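Local coordinates for protein beta-L-arabinobiosidase (Bacteroides thetaiotaomicron, PDB 5MQR) that probably hydrolyses glycosidic bonds in complex plant pectin as a multidomain glycosidase of a gut bacterium, with arabinobiosidase and possibly sialidase activity, at residues Gly50-Gln55 against Trp431-Pro436; Ser46-Val51 against Ser401-Pro406; Asn882-Ile887 against Glu926-Glu931. All blocks are in the same frame, centred on the assembly; numbering follows the deposited sequence.

Contact 1: residues Gly50-Gln55 against Trp431-Pro436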
loop_
_atom_site.group_PDB
_atom_site.type_symbol
_atom_site.label_atom_id
_atom_site.label_comp_id
_atom_site.label_asym_id
_atom_site.label_seq_id
_atom_site.Cartn_x
_atom_site.Cartn_y
_atom_site.Cartn_z
ATOM N N GLY A 50 -8.498 -8.429 5.418
ATOM C CA GLY A 50 -9.585 -9.087 4.719
ATOM C C GLY A 50 -9.560 -10.593 4.662
ATOM O O GLY A 50 -10.225 -11.155 3.818
ATOM N N VAL A 51 -8.820 -11.252 5.556
ATOM C CA VAL A 51 -8.738 -12.704 5.560
ATOM C C VAL A 51 -10.054 -13.253 6.091
ATOM O O VAL A 51 -10.505 -12.864 7.173
ATOM C CB VAL A 51 -7.593 -13.260 6.422
ATOM C CG1 VAL A 51 -7.522 -14.782 6.299
ATOM C CG2 VAL A 51 -6.265 -12.693 5.981
ATOM N N HIS A 52 -10.663 -14.153 5.331
ATOM C CA HIS A 52 -11.850 -14.877 5.814
ATOM C C HIS A 52 -11.491 -16.335 6.102
ATOM O O HIS A 52 -11.087 -17.078 5.193
ATOM C CB HIS A 52 -12.990 -14.800 4.809
ATOM C CG HIS A 52 -13.444 -13.411 4.529
ATOM N ND1 HIS A 52 -14.281 -13.113 3.488
ATOM C CD2 HIS A 52 -13.153 -12.236 5.129
ATOM C CE1 HIS A 52 -14.515 -11.812 3.472
ATOM N NE2 HIS A 52 -13.847 -11.259 4.467
ATOM N N ASN A 53 -11.623 -16.722 7.363
ATOM C CA ASN A 53 -11.436 -18.105 7.768
ATOM C C ASN A 53 -12.829 -18.716 7.778
ATOM O O ASN A 53 -13.684 -18.266 8.550
ATOM C CB ASN A 53 -10.839 -18.213 9.179
ATOM C CG ASN A 53 -9.667 -17.295 9.405
ATOM O OD1 ASN A 53 -9.636 -16.558 10.395
ATOM N ND2 ASN A 53 -8.673 -17.363 8.530
ATOM N N ILE A 54 -13.035 -19.745 6.948
ATOM C CA ILE A 54 -14.321 -20.397 6.759
ATOM C C ILE A 54 -14.212 -21.888 7.094
ATOM O O ILE A 54 -13.455 -22.617 6.444
ATOM C CB ILE A 54 -14.818 -20.266 5.306
ATOM C CG1 ILE A 54 -14.856 -18.798 4.871
ATOM C CG2 ILE A 54 -16.208 -20.886 5.147
ATOM C CD1 ILE A 54 -15.771 -17.892 5.696
ATOM N N GLN A 55 -14.976 -22.336 8.091
ATOM C CA GLN A 55 -15.017 -23.749 8.420
ATOM C C GLN A 55 -15.952 -24.486 7.451
ATOM O O GLN A 55 -17.090 -24.091 7.227
ATOM C CB GLN A 55 -15.463 -23.957 9.861
ATOM C CG GLN A 55 -15.186 -25.325 10.446
ATOM C CD GLN A 55 -15.668 -25.430 11.881
ATOM O OE1 GLN A 55 -16.833 -25.152 12.174
ATOM N NE2 GLN A 55 -14.776 -25.784 12.787
ATOM N N TRP A 431 -12.959 -6.544 5.995
ATOM C CA TRP A 431 -13.215 -7.208 7.277
ATOM C C TRP A 431 -12.528 -8.548 7.332
ATOM O O TRP A 431 -12.524 -9.275 6.360
ATOM C CB TRP A 431 -14.699 -7.362 7.513
ATOM C CG TRP A 431 -15.320 -6.107 7.974
ATOM C CD1 TRP A 431 -15.728 -5.068 7.198
ATOM C CD2 TRP A 431 -15.580 -5.728 9.323
ATOM N NE1 TRP A 431 -16.252 -4.065 7.978
ATOM C CE2 TRP A 431 -16.178 -4.445 9.291
ATOM C CE3 TRP A 431 -15.398 -6.366 10.565
ATOM C CZ2 TRP A 431 -16.579 -3.773 10.446
ATOM C CZ3 TRP A 431 -15.804 -5.712 11.716
ATOM C CH2 TRP A 431 -16.386 -4.414 11.652
ATOM N N ASN A 432 -11.895 -8.825 8.463
ATOM C CA ASN A 432 -11.363 -10.147 8.769
ATOM C C ASN A 432 -12.455 -10.929 9.477
ATOM O O ASN A 432 -13.100 -10.406 10.371
ATOM C CB ASN A 432 -10.112 -10.016 9.612
ATOM C CG ASN A 432 -8.975 -9.392 8.818
ATOM O OD1 ASN A 432 -9.130 -8.319 8.223
ATOM N ND2 ASN A 432 -7.869 -10.094 8.729
ATOM N N ILE A 433 -12.708 -12.145 9.011
ATOM C CA ILE A 433 -13.861 -12.913 9.421
ATOM C C ILE A 433 -13.400 -14.331 9.791
ATOM O O ILE A 433 -12.644 -14.972 9.059
ATOM C CB ILE A 433 -14.922 -12.923 8.294
ATOM C CG1 ILE A 433 -15.531 -11.536 8.124
ATOM C CG2 ILE A 433 -16.045 -13.901 8.597
ATOM C CD1 ILE A 433 -16.450 -11.445 6.936
ATOM N N TYR A 434 -13.874 -14.785 10.947
ATOM C CA TYR A 434 -13.658 -16.117 11.475
ATOM C C TYR A 434 -15.049 -16.709 11.661
ATOM O O TYR A 434 -15.806 -16.230 12.502
ATOM C CB TYR A 434 -12.928 -16.006 12.820
ATOM C CG TYR A 434 -12.693 -17.334 13.490
ATOM C CD1 TYR A 434 -11.713 -18.214 13.023
ATOM C CD2 TYR A 434 -13.434 -17.709 14.594
ATOM C CE1 TYR A 434 -11.489 -19.437 13.649
ATOM C CE2 TYR A 434 -13.218 -18.925 15.211
ATOM C CZ TYR A 434 -12.252 -19.793 14.738
ATOM O OH TYR A 434 -12.065 -21.020 15.346
ATOM N N SER A 435 -15.386 -17.736 10.873
ATOM C CA SER A 435 -16.761 -18.206 10.744
ATOM C C SER A 435 -16.868 -19.747 10.840
ATOM O O SER A 435 -16.857 -20.448 9.823
ATOM C CB SER A 435 -17.375 -17.664 9.457
ATOM O OG SER A 435 -18.760 -17.910 9.442
ATOM N N PRO A 436 -16.923 -20.274 12.086
ATOM C CA PRO A 436 -17.202 -21.703 12.307
ATOM C C PRO A 436 -18.622 -22.049 11.894
ATOM O O PRO A 436 -19.480 -21.180 11.900
ATOM C CB PRO A 436 -17.006 -21.872 13.830
ATOM C CG PRO A 436 -16.173 -20.713 14.244
ATOM C CD PRO A 436 -16.626 -19.594 13.361
HETATM O O HOH W 1 -18.667 -22.041 7.917
#

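Contact 2: residues Ser46-Val51 against Ser401-Pro406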
loop_
_atom_site.group_PDB
_atom_site.type_symbol
_atom_site.label_atom_id
_atom_site.label_comp_id
_atom_site.label_asym_id
_atom_site.label_seq_id
_atom_site.Cartn_x
_atom_site.Cartn_y
_atom_site.Cartn_z
ATOM N N SER A 46 -0.092 -9.692 13.523
ATOM C CA SER A 46 -1.215 -8.967 12.996
ATOM C C SER A 46 -1.587 -9.609 11.673
ATOM O O SER A 46 -0.707 -10.029 10.918
ATOM C CB SER A 46 -0.855 -7.494 12.775
ATOM O OG SER A 46 -2.010 -6.728 12.460
ATOM N N PRO A 47 -2.884 -9.720 11.392
ATOM C CA PRO A 47 -3.300 -10.340 10.143
ATOM C C PRO A 47 -3.190 -9.403 8.981
ATOM O O PRO A 47 -3.220 -8.203 9.178
ATOM C CB PRO A 47 -4.770 -10.681 10.389
ATOM C CG PRO A 47 -5.228 -9.612 11.333
ATOM C CD PRO A 47 -4.037 -9.352 12.232
ATOM N N VAL A 48 -3.090 -9.969 7.779
ATOM C CA VAL A 48 -3.289 -9.200 6.563
ATOM C C VAL A 48 -4.765 -8.787 6.458
ATOM O O VAL A 48 -5.630 -9.367 7.118
ATOM C CB VAL A 48 -2.752 -9.915 5.309
ATOM C CG1 VAL A 48 -1.252 -10.187 5.470
ATOM C CG2 VAL A 48 -3.497 -11.202 5.007
ATOM N N VAL A 49 -5.045 -7.744 5.672
ATOM C CA VAL A 49 -6.414 -7.208 5.529
ATOM C C VAL A 49 -7.317 -8.235 4.840
ATOM O O VAL A 49 -6.958 -8.827 3.810
ATOM C CB VAL A 49 -6.451 -5.901 4.692
ATOM C CG1 VAL A 49 -7.883 -5.469 4.379
ATOM C CG2 VAL A 49 -5.706 -4.770 5.400
ATOM N N GLY A 50 -8.498 -8.429 5.418
ATOM C CA GLY A 50 -9.585 -9.087 4.719
ATOM C C GLY A 50 -9.560 -10.593 4.662
ATOM O O GLY A 50 -10.225 -11.155 3.818
ATOM N N VAL A 51 -8.820 -11.252 5.556
ATOM C CA VAL A 51 -8.738 -12.704 5.560
ATOM C C VAL A 51 -10.054 -13.253 6.091
ATOM O O VAL A 51 -10.505 -12.864 7.173
ATOM C CB VAL A 51 -7.593 -13.260 6.422
ATOM C CG1 VAL A 51 -7.522 -14.782 6.299
ATOM C CG2 VAL A 51 -6.265 -12.693 5.981
ATOM N N SER A 401 -9.203 -20.764 3.983
ATOM C CA SER A 401 -9.040 -19.329 4.177
ATOM C C SER A 401 -8.885 -18.661 2.838
ATOM O O SER A 401 -8.175 -19.144 1.964
ATOM C CB SER A 401 -7.849 -18.987 5.080
ATOM O OG SER A 401 -8.210 -19.055 6.459
ATOM N N ARG A 402 -9.586 -17.549 2.687
ATOM C CA ARG A 402 -9.428 -16.670 1.546
ATOM C C ARG A 402 -8.574 -15.479 1.984
ATOM O O ARG A 402 -8.897 -14.813 2.953
ATOM C CB ARG A 402 -10.783 -16.185 1.089
ATOM C CG ARG A 402 -10.731 -15.210 -0.066
ATOM C CD ARG A 402 -11.988 -14.383 -0.020
ATOM N NE ARG A 402 -12.179 -13.605 -1.219
ATOM C CZ ARG A 402 -13.114 -12.669 -1.379
ATOM N NH1 ARG A 402 -13.945 -12.343 -0.396
ATOM N NH2 ARG A 402 -13.185 -12.031 -2.549
ATOM N N ILE A 403 -7.518 -15.212 1.236
ATOM C CA ILE A 403 -6.617 -14.091 1.496
ATOM C C ILE A 403 -6.650 -13.157 0.275
ATOM O O ILE A 403 -6.269 -13.576 -0.820
ATOM C CB ILE A 403 -5.198 -14.595 1.773
ATOM C CG1 ILE A 403 -5.228 -15.505 3.012
ATOM C CG2 ILE A 403 -4.236 -13.432 1.948
ATOM C CD1 ILE A 403 -4.225 -16.629 2.969
ATOM N N PRO A 404 -7.147 -11.910 0.452
ATOM C CA PRO A 404 -7.217 -10.998 -0.707
ATOM C C PRO A 404 -5.856 -10.660 -1.306
ATOM O O PRO A 404 -4.890 -10.531 -0.575
ATOM C CB PRO A 404 -7.902 -9.743 -0.150
ATOM C CG PRO A 404 -8.737 -10.284 0.974
ATOM C CD PRO A 404 -7.883 -11.360 1.604
ATOM N N VAL A 405 -5.824 -10.587 -2.634
ATOM C CA VAL A 405 -4.639 -10.300 -3.430
ATOM C C VAL A 405 -4.985 -9.089 -4.309
ATOM O O VAL A 405 -6.098 -9.014 -4.858
ATOM C CB VAL A 405 -4.260 -11.518 -4.284
ATOM C CG1 VAL A 405 -3.096 -11.230 -5.219
ATOM C CG2 VAL A 405 -3.922 -12.688 -3.366
ATOM N N PRO A 406 -4.081 -8.106 -4.412
ATOM C CA PRO A 406 -2.777 -8.069 -3.711
ATOM C C PRO A 406 -2.885 -8.068 -2.189
ATOM O O PRO A 406 -3.812 -7.486 -1.635
ATOM C CB PRO A 406 -2.127 -6.748 -4.206
ATOM C CG PRO A 406 -3.133 -6.053 -5.070
ATOM C CD PRO A 406 -4.333 -6.927 -5.276
HETATM O O HOH W 2 -5.015 -8.579 1.683
#

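Contact 3: residues Asn882-Ile887 against Glu926-Glu931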
loop_
_atom_site.group_PDB
_atom_site.type_symbol
_atom_site.label_atom_id
_atom_site.label_comp_id
_atom_site.label_asym_id
_atom_site.label_seq_id
_atom_site.Cartn_x
_atom_site.Cartn_y
_atom_site.Cartn_z
ATOM N N ASN A 882 20.486 40.200 -28.135
ATOM C CA ASN A 882 21.320 39.164 -28.740
ATOM C C ASN A 882 22.115 38.402 -27.696
ATOM O O ASN A 882 23.336 38.267 -27.814
ATOM C CB ASN A 882 22.260 39.754 -29.792
ATOM C CG ASN A 882 21.526 40.223 -31.019
ATOM O OD1 ASN A 882 20.589 39.573 -31.496
ATOM N ND2 ASN A 882 21.957 41.346 -31.556
ATOM N N VAL A 883 21.400 37.961 -26.654
ATOM C CA VAL A 883 21.920 37.072 -25.635
ATOM C C VAL A 883 20.801 36.143 -25.169
ATOM O O VAL A 883 19.700 36.590 -24.821
ATOM C CB VAL A 883 22.554 37.853 -24.454
ATOM C CG1 VAL A 883 21.578 38.817 -23.793
ATOM C CG2 VAL A 883 23.161 36.886 -23.437
ATOM N N ARG A 884 21.073 34.845 -25.209
ATOM C CA ARG A 884 20.155 33.860 -24.676
ATOM C C ARG A 884 20.349 33.812 -23.160
ATOM O O ARG A 884 21.466 33.525 -22.673
ATOM C CB ARG A 884 20.408 32.482 -25.272
ATOM C CG ARG A 884 20.275 32.384 -26.783
ATOM C CD ARG A 884 20.391 30.926 -27.186
ATOM N NE ARG A 884 20.313 30.701 -28.627
ATOM C CZ ARG A 884 21.286 30.943 -29.507
ATOM N NH1 ARG A 884 22.456 31.456 -29.125
ATOM N NH2 ARG A 884 21.076 30.680 -30.790
ATOM N N GLU A 885 19.276 34.104 -22.431
ATOM C CA GLU A 885 19.296 34.095 -20.959
ATOM C C GLU A 885 18.229 33.150 -20.431
ATOM O O GLU A 885 17.319 32.772 -21.152
ATOM C CB GLU A 885 19.077 35.512 -20.406
ATOM C CG GLU A 885 20.181 36.499 -20.770
ATOM C CD GLU A 885 19.845 37.941 -20.416
ATOM O OE1 GLU A 885 18.773 38.453 -20.826
ATOM O OE2 GLU A 885 20.664 38.569 -19.715
ATOM N N ALA A 886 18.326 32.805 -19.156
ATOM C CA ALA A 886 17.318 31.947 -18.529
ATOM C C ALA A 886 15.936 32.595 -18.584
ATOM O O ALA A 886 14.923 31.872 -18.650
ATOM C CB ALA A 886 17.689 31.634 -17.083
ATOM N N ILE A 887 15.904 33.942 -18.566
ATOM C CA ILE A 887 14.639 34.664 -18.631
ATOM C C ILE A 887 13.867 34.364 -19.912
ATOM O O ILE A 887 12.670 34.514 -19.932
ATOM C CB ILE A 887 14.754 36.196 -18.427
ATOM C CG1 ILE A 887 15.623 36.864 -19.501
ATOM C CG2 ILE A 887 15.259 36.495 -17.026
ATOM C CD1 ILE A 887 15.485 38.388 -19.542
ATOM N N GLU A 926 23.633 32.146 -21.423
ATOM C CA GLU A 926 24.282 31.117 -22.220
ATOM C C GLU A 926 25.802 31.178 -22.037
ATOM O O GLU A 926 26.406 32.242 -22.114
ATOM C CB GLU A 926 23.881 31.236 -23.695
ATOM C CG GLU A 926 24.253 32.564 -24.346
ATOM C CD GLU A 926 23.772 32.694 -25.758
ATOM O OE1 GLU A 926 23.553 31.667 -26.439
ATOM O OE2 GLU A 926 23.627 33.856 -26.188
ATOM N N ARG A 927 26.415 30.025 -21.813
ATOM C CA ARG A 927 27.849 29.960 -21.502
ATOM C C ARG A 927 28.766 30.427 -22.652
ATOM O O ARG A 927 29.878 30.906 -22.397
ATOM C CB ARG A 927 28.204 28.557 -21.038
ATOM C CG ARG A 927 27.517 28.223 -19.723
ATOM C CD ARG A 927 27.758 26.791 -19.306
ATOM N NE ARG A 927 29.110 26.598 -18.798
ATOM C CZ ARG A 927 29.743 25.424 -18.709
ATOM N NH1 ARG A 927 29.171 24.279 -19.097
ATOM N NH2 ARG A 927 30.978 25.393 -18.226
ATOM N N ARG A 928 28.287 30.309 -23.898
ATOM C CA ARG A 928 29.002 30.806 -25.093
ATOM C C ARG A 928 29.136 32.319 -25.213
ATOM O O ARG A 928 29.926 32.800 -26.025
ATOM C CB ARG A 928 28.324 30.306 -26.382
ATOM C CG ARG A 928 26.920 30.863 -26.650
ATOM C CD ARG A 928 26.438 30.454 -28.034
ATOM N NE ARG A 928 26.187 29.018 -28.111
ATOM C CZ ARG A 928 25.092 28.404 -27.656
ATOM N NH1 ARG A 928 24.097 29.080 -27.079
ATOM N NH2 ARG A 928 24.979 27.091 -27.790
ATOM N N HIS A 929 28.338 33.078 -24.473
ATOM C CA HIS A 929 28.311 34.501 -24.689
ATOM C C HIS A 929 29.596 35.162 -24.158
ATOM O O HIS A 929 30.015 34.884 -23.026
ATOM C CB HIS A 929 27.068 35.145 -24.089
ATOM C CG HIS A 929 26.791 36.494 -24.655
ATOM N ND1 HIS A 929 27.322 37.635 -24.113
ATOM C CD2 HIS A 929 26.084 36.882 -25.739
ATOM C CE1 HIS A 929 26.953 38.679 -24.831
ATOM N NE2 HIS A 929 26.195 38.250 -25.823
ATOM N N PRO A 930 30.235 36.026 -24.983
ATOM C CA PRO A 930 31.509 36.618 -24.552
ATOM C C PRO A 930 31.435 37.455 -23.272
ATOM O O PRO A 930 32.442 37.613 -22.602
ATOM C CB PRO A 930 31.927 37.508 -25.750
ATOM C CG PRO A 930 31.114 37.037 -26.921
ATOM C CD PRO A 930 29.860 36.435 -26.356
ATOM N N GLU A 931 30.279 38.027 -22.967
ATOM C CA GLU A 931 30.079 38.718 -21.691
ATOM C C GLU A 931 29.665 37.830 -20.499
ATOM O O GLU A 931 29.357 38.360 -19.410
ATOM C CB GLU A 931 29.087 39.872 -21.856
ATOM C CG GLU A 931 29.452 40.876 -22.949
ATOM C CD GLU A 931 28.373 41.939 -23.138
ATOM O OE1 GLU A 931 27.821 42.407 -22.111
ATOM O OE2 GLU A 931 28.076 42.315 -24.310
HETATM O O HOH W 3 24.784 40.587 -26.699
#

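Contact 1: residues Gly50-Gln55 against Trp431-Pro436
The one parallel pairing of a mixed ten-stranded sheet sets His52, Asn53 and Ile54 beside Ile433, Tyr434 and Ser435, joining the N-terminal, propeller-family part of the chain to the sialidase-like CBM part. The backbone ladder alternates: Ile433 N reaches Val51 O (3.0 Å), Asn53 N takes Ile433 O, Ser435 N takes Asn53 O, and Gln55 N closes on Ser435 O. Before the ladder, Gly50 N bonds Asn432 OD1 at 2.9 Å, coming in 48° above the carbonyl plane, while Asn432 ND2 binds Val48 O. Replacing Asn432 with an alanine would probably leave both Gly50 N and Val48 O without these mates and free the turn to shift. Ile433 CD1 lies over one face of the His52 ring, 3.9 Å from its centroid, and Trp431 O at its edge takes a weak hydrogen bond from NE2 (3.0 Å); NE2 also bonds Leu428 O, and ND1 Tyr114 OH. With its ring anti to the backbone N (chi1 178°), Tyr434 offers its edge to Asn53 OD1, CD1 lying 3.7 Å away; Asn53 ND2 bonds Ser401 OG and Val351 O. The outward backbone groups bond strands 397-403 and 460-468, and both nitrogens of the buried His52 have partners.

Contact 2: residues Ser46-Val51 against Ser401-Pro406
Pro404 packs its ring against the backbone of Val49 and Gly50: its CD lies 3.2 Å from Gly50 O and 3.5 Å from Val49 O, with CG close behind. These are van der Waals contacts of a ring against two carbonyl oxygens. On the other flank the contact is aliphatic. With chi1 at -59°, Val48 CG1 lies anti to its carbonyl carbon, which puts CG2 between the backbone N and that carbon, and the CG2 methyl meets Ile403 CG2 at 3.9 Å, the two side chains crossing at a slant. Val51 and Ile403 instead lie side by side and point the same way, Val51 CG1 resting 4.1 Å from Ile403 CG1. Ile403 itself has a chi2 of 147°, about 30° short of fully extended.

Segment 46-51 ends in a type II beta turn from Val48 to Val51, which leads into strand 52-57, the antiparallel neighbour of strand 397-403 in the sheet. Gly50 holds the third position of that turn with a positive phi of 80°. A CB added to it would lie only about 3.0 Å from Pro404 CG, so the proline as well as the turn suits a residue without a side chain. Where the strands begin to pair, Val51 CA approaches Arg402 O at 3.4 Å as a CA-H...O contact, next to the regular backbone bond between Arg402 and His52. The Arg402 side chain runs extended to Tyr114, Ala426 O and a salt bridge with Asp386. Pro404, lacking an N-H, continues no ladder; a water bridges the two segments, donating to Val49 O at 2.9 Å and to Pro404 O at 3.0 Å.

Contact 3: residues Asn882-Ile887 against Glu926-Glu931
A single carboxylate oxygen, Glu926 OE1, takes a guanidinium N-H from each of two arginines, Arg884 across the contact and Arg928 in its own segment. The three form a salt-bridge network between two loops of the MGH1-like glycoside hydrolase domain; Glu926 and Arg928 belong to the type I beta turn from Glu926 to His929. Arg884 NH1 approaches at 2.9 Å on the syn lone pair of OE1, and the oxygen lies near the plane of that guanidinium. Arg928 NH1 arrives at 2.7 Å nearly along the C-O axis, in the plane of its own guanidinium. The two NH1 atoms therefore stand 3.5 Å apart, a closeness the shared anion probably pays for; Arg928 NH1 also pairs with Glu909.

Glu926 gets its carboxylate there by placing CG between its backbone N and carbonyl carbon (chi1 60°); the chain then runs extended and crosses Arg884 at a slant, the carboxylate and guanidinium planes 73° apart. Its other oxygen, OE2, receives the backbone N of Arg884 at 2.9 Å, from 70° above the carboxylate plane. Glu926 N returns a bond to Arg884 O, also 2.9 Å, so this residue pair is held through both main chain and side chains. Arg884 NH2 goes on to His869 O.

Beside the network, Val883 and His929 cross at about a right angle. Val883 CG2 lies over one face of the imidazole, 3.9 Å from its centroid, and Pro930 CD covers the opposite face. At the ring's far end a water joins the loops, 3.0 Å from Asn882 O and 2.9 Å from His929 NE2.

How the contacts relate
Contacts 1 and 2 are neighbours in the buried part of the chain, with centres about 9 Å apart. They share Gly50 and Val51: contact 1 pairs strand 52-57 with 431-435, while contact 2 packs the turn just before strand 52-57 on the end of strand 397-403, its other neighbour in the sheet. Asn53 ND2 probably bonds Ser401 OG, tying the two directly. Their chemistry differs: contact 1 is a backbone ladder, contact 2 mainly aliphatic and proline packing with a bridging water. Contact 3 lies in another domain, its centre about 69 Å from that of contact 1, across the chain's centre. Only partly buried, it joins two loops by a salt-bridge network, two bonds from backbone nitrogens and a CH-pi contact.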